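Long-range contact in possible glutathione S-transferase (PDB 3M8N), which probably acts as a glutathione transferase, conjugating glutathione to electrophilic substrates: residues P106-A111 with D131-G136. Residues are numbered along the deposited sequence; the frame is centred on the assembly and turned at random.
Sequences PNIGSA and DWLERG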
loop_
_atom_site.group_PDB
_atom_site.type_symbol
_atom_site.label_atom_id
_atom_site.label_comp_id
_atom_site.label_asym_id
_atom_site.label_seq_id
_atom_site.Cartn_x
_atom_site.Cartn_y
_atom_site.Cartn_z
ATOM N N PRO A 106 2.121 -7.731 -6.090
ATOM C CA PRO A 106 2.685 -9.057 -5.874
ATOM C C PRO A 106 2.334 -10.151 -6.906
ATOM O O PRO A 106 2.954 -11.201 -6.910
ATOM C CB PRO A 106 2.116 -9.451 -4.518
ATOM C CG PRO A 106 1.609 -8.191 -3.956
ATOM C CD PRO A 106 1.101 -7.458 -5.076
ATOM N N ASN A 107 1.375 -9.898 -7.764
ATOM C CA ASN A 107 0.906 -10.892 -8.660
ATOM C C ASN A 107 1.039 -10.448 -10.079
ATOM O O ASN A 107 1.779 -11.048 -10.858
ATOM C CB ASN A 107 -0.543 -11.179 -8.325
ATOM C CG ASN A 107 -0.702 -11.782 -6.963
ATOM O OD1 ASN A 107 -1.416 -11.254 -6.123
ATOM N ND2 ASN A 107 -0.040 -12.885 -6.733
ATOM N N ILE A 108 0.348 -9.373 -10.430
ATOM C CA ILE A 108 0.499 -8.866 -11.790
ATOM C C ILE A 108 1.824 -8.219 -11.970
ATOM O O ILE A 108 2.438 -8.324 -13.024
ATOM C CB ILE A 108 -0.623 -7.898 -12.211
ATOM C CG1 ILE A 108 -1.996 -8.577 -12.072
ATOM C CG2 ILE A 108 -0.336 -7.318 -13.602
ATOM C CD1 ILE A 108 -3.099 -7.922 -12.848
ATOM N N GLY A 109 2.296 -7.565 -10.926
ATOM C CA GLY A 109 3.630 -6.968 -10.982
ATOM C C GLY A 109 4.793 -7.937 -11.071
ATOM O O GLY A 109 5.744 -7.691 -11.816
ATOM N N SER A 110 4.744 -9.017 -10.281
ATOM C CA SER A 110 5.755 -10.073 -10.389
ATOM C C SER A 110 5.705 -10.768 -11.745
ATOM O O SER A 110 6.723 -11.004 -12.345
ATOM C CB SER A 110 5.653 -11.112 -9.270
ATOM O OG SER A 110 5.262 -10.647 -7.980
ATOM N N ALA A 111 4.498 -11.085 -12.211
ATOM C CA ALA A 111 4.261 -11.594 -13.571
ATOM C C ALA A 111 4.940 -10.714 -14.614
ATOM O O ALA A 111 5.750 -11.183 -15.400
ATOM C CB ALA A 111 2.708 -11.728 -13.848
ATOM N N ASP A 131 -0.255 -19.098 -9.263
ATOM C CA ASP A 131 -0.706 -18.229 -8.187
ATOM C C ASP A 131 -0.834 -16.797 -8.636
ATOM O O ASP A 131 -1.815 -16.156 -8.302
ATOM C CB ASP A 131 0.292 -18.249 -7.073
ATOM C CG ASP A 131 0.168 -19.454 -6.259
ATOM O OD1 ASP A 131 -1.010 -19.807 -5.962
ATOM O OD2 ASP A 131 1.239 -20.048 -5.928
ATOM N N TRP A 132 0.171 -16.308 -9.370
ATOM C CA TRP A 132 0.165 -14.950 -9.883
ATOM C C TRP A 132 -1.090 -14.789 -10.700
ATOM O O TRP A 132 -1.852 -13.840 -10.502
ATOM C CB TRP A 132 1.405 -14.652 -10.705
ATOM C CG TRP A 132 2.557 -14.567 -9.859
ATOM C CD1 TRP A 132 2.564 -14.390 -8.510
ATOM C CD2 TRP A 132 3.909 -14.646 -10.259
ATOM N NE1 TRP A 132 3.856 -14.343 -8.038
ATOM C CE2 TRP A 132 4.703 -14.503 -9.102
ATOM C CE3 TRP A 132 4.548 -14.820 -11.500
ATOM C CZ2 TRP A 132 6.109 -14.536 -9.137
ATOM C CZ3 TRP A 132 5.981 -14.831 -11.527
ATOM C CH2 TRP A 132 6.721 -14.685 -10.348
ATOM N N LEU A 133 -1.320 -15.753 -11.591
ATOM C CA LEU A 133 -2.510 -15.774 -12.407
ATOM C C LEU A 133 -3.759 -15.921 -11.518
ATOM O O LEU A 133 -4.708 -15.121 -11.579
ATOM C CB LEU A 133 -2.410 -16.880 -13.476
ATOM C CG LEU A 133 -1.461 -16.649 -14.664
ATOM C CD1 LEU A 133 -1.790 -17.556 -15.854
ATOM C CD2 LEU A 133 -1.478 -15.236 -15.176
ATOM N N GLU A 134 -3.754 -16.944 -10.686
ATOM C CA GLU A 134 -4.890 -17.146 -9.853
ATOM C C GLU A 134 -5.213 -15.839 -9.049
ATOM O O GLU A 134 -6.371 -15.421 -8.983
ATOM C CB GLU A 134 -4.725 -18.467 -9.039
ATOM C CG GLU A 134 -5.097 -18.473 -7.529
ATOM C CD GLU A 134 -6.539 -18.007 -7.198
ATOM O OE1 GLU A 134 -7.496 -18.560 -7.790
ATOM O OE2 GLU A 134 -6.717 -17.088 -6.328
ATOM N N ARG A 135 -4.202 -15.198 -8.460
ATOM C CA ARG A 135 -4.453 -14.114 -7.507
ATOM C C ARG A 135 -4.686 -12.796 -8.234
ATOM O O ARG A 135 -5.460 -11.982 -7.777
ATOM C CB ARG A 135 -3.303 -13.949 -6.503
ATOM C CG ARG A 135 -2.937 -15.150 -5.686
ATOM C CD ARG A 135 -3.465 -14.964 -4.310
ATOM N NE ARG A 135 -4.933 -14.919 -4.335
ATOM C CZ ARG A 135 -5.706 -14.347 -3.402
ATOM N NH1 ARG A 135 -5.146 -13.743 -2.327
ATOM N NH2 ARG A 135 -7.042 -14.374 -3.564
ATOM N N GLY A 136 -4.000 -12.609 -9.349
ATOM C CA GLY A 136 -4.204 -11.478 -10.254
ATOM C C GLY A 136 -5.597 -11.439 -10.862
ATOM O O GLY A 136 -6.143 -10.373 -11.023
#
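The backbones of Asn107 and Trp132 come closest, with CA atoms 4.3 Å apart, where the two helical segments cross at -135° with their axes 8.1 Å apart. Trp132 buries the largest area, followed by Asn107. Its CG lies beside its own backbone N (chi1 -71°), which lays the indole of Trp132 across the turn from Pro106 to Ala111. Ser110 CB sits over the six-membered ring in a CH-pi contact, 3.7 Å from the centroid. Ala111 N lies over the same face, above CE3 and near the rim. Ser110 OG donates a hydrogen bond to Pro106 O of its own helix, 2.6 Å away, reaching it from above the carbonyl plane. The bond spans the wider turn at 106-109, with the acceptor at its start and the donor just past its end. The side chain of Asn107 enters between Trp132 and Arg135, with its amide close to Arg135 CB and its CB 3.9 Å from Gly136 N. Farther along, with no side chain at Gly136, Ile108 CG1 can pack on Gly136 CA at 4.1 Å. Outside the segments, Trp114 meets the indole with its ring nearly parallel. The contact joins helices 87-117 and 129-146 in the all-helical C-terminal domain of the glutathione S-transferase fold.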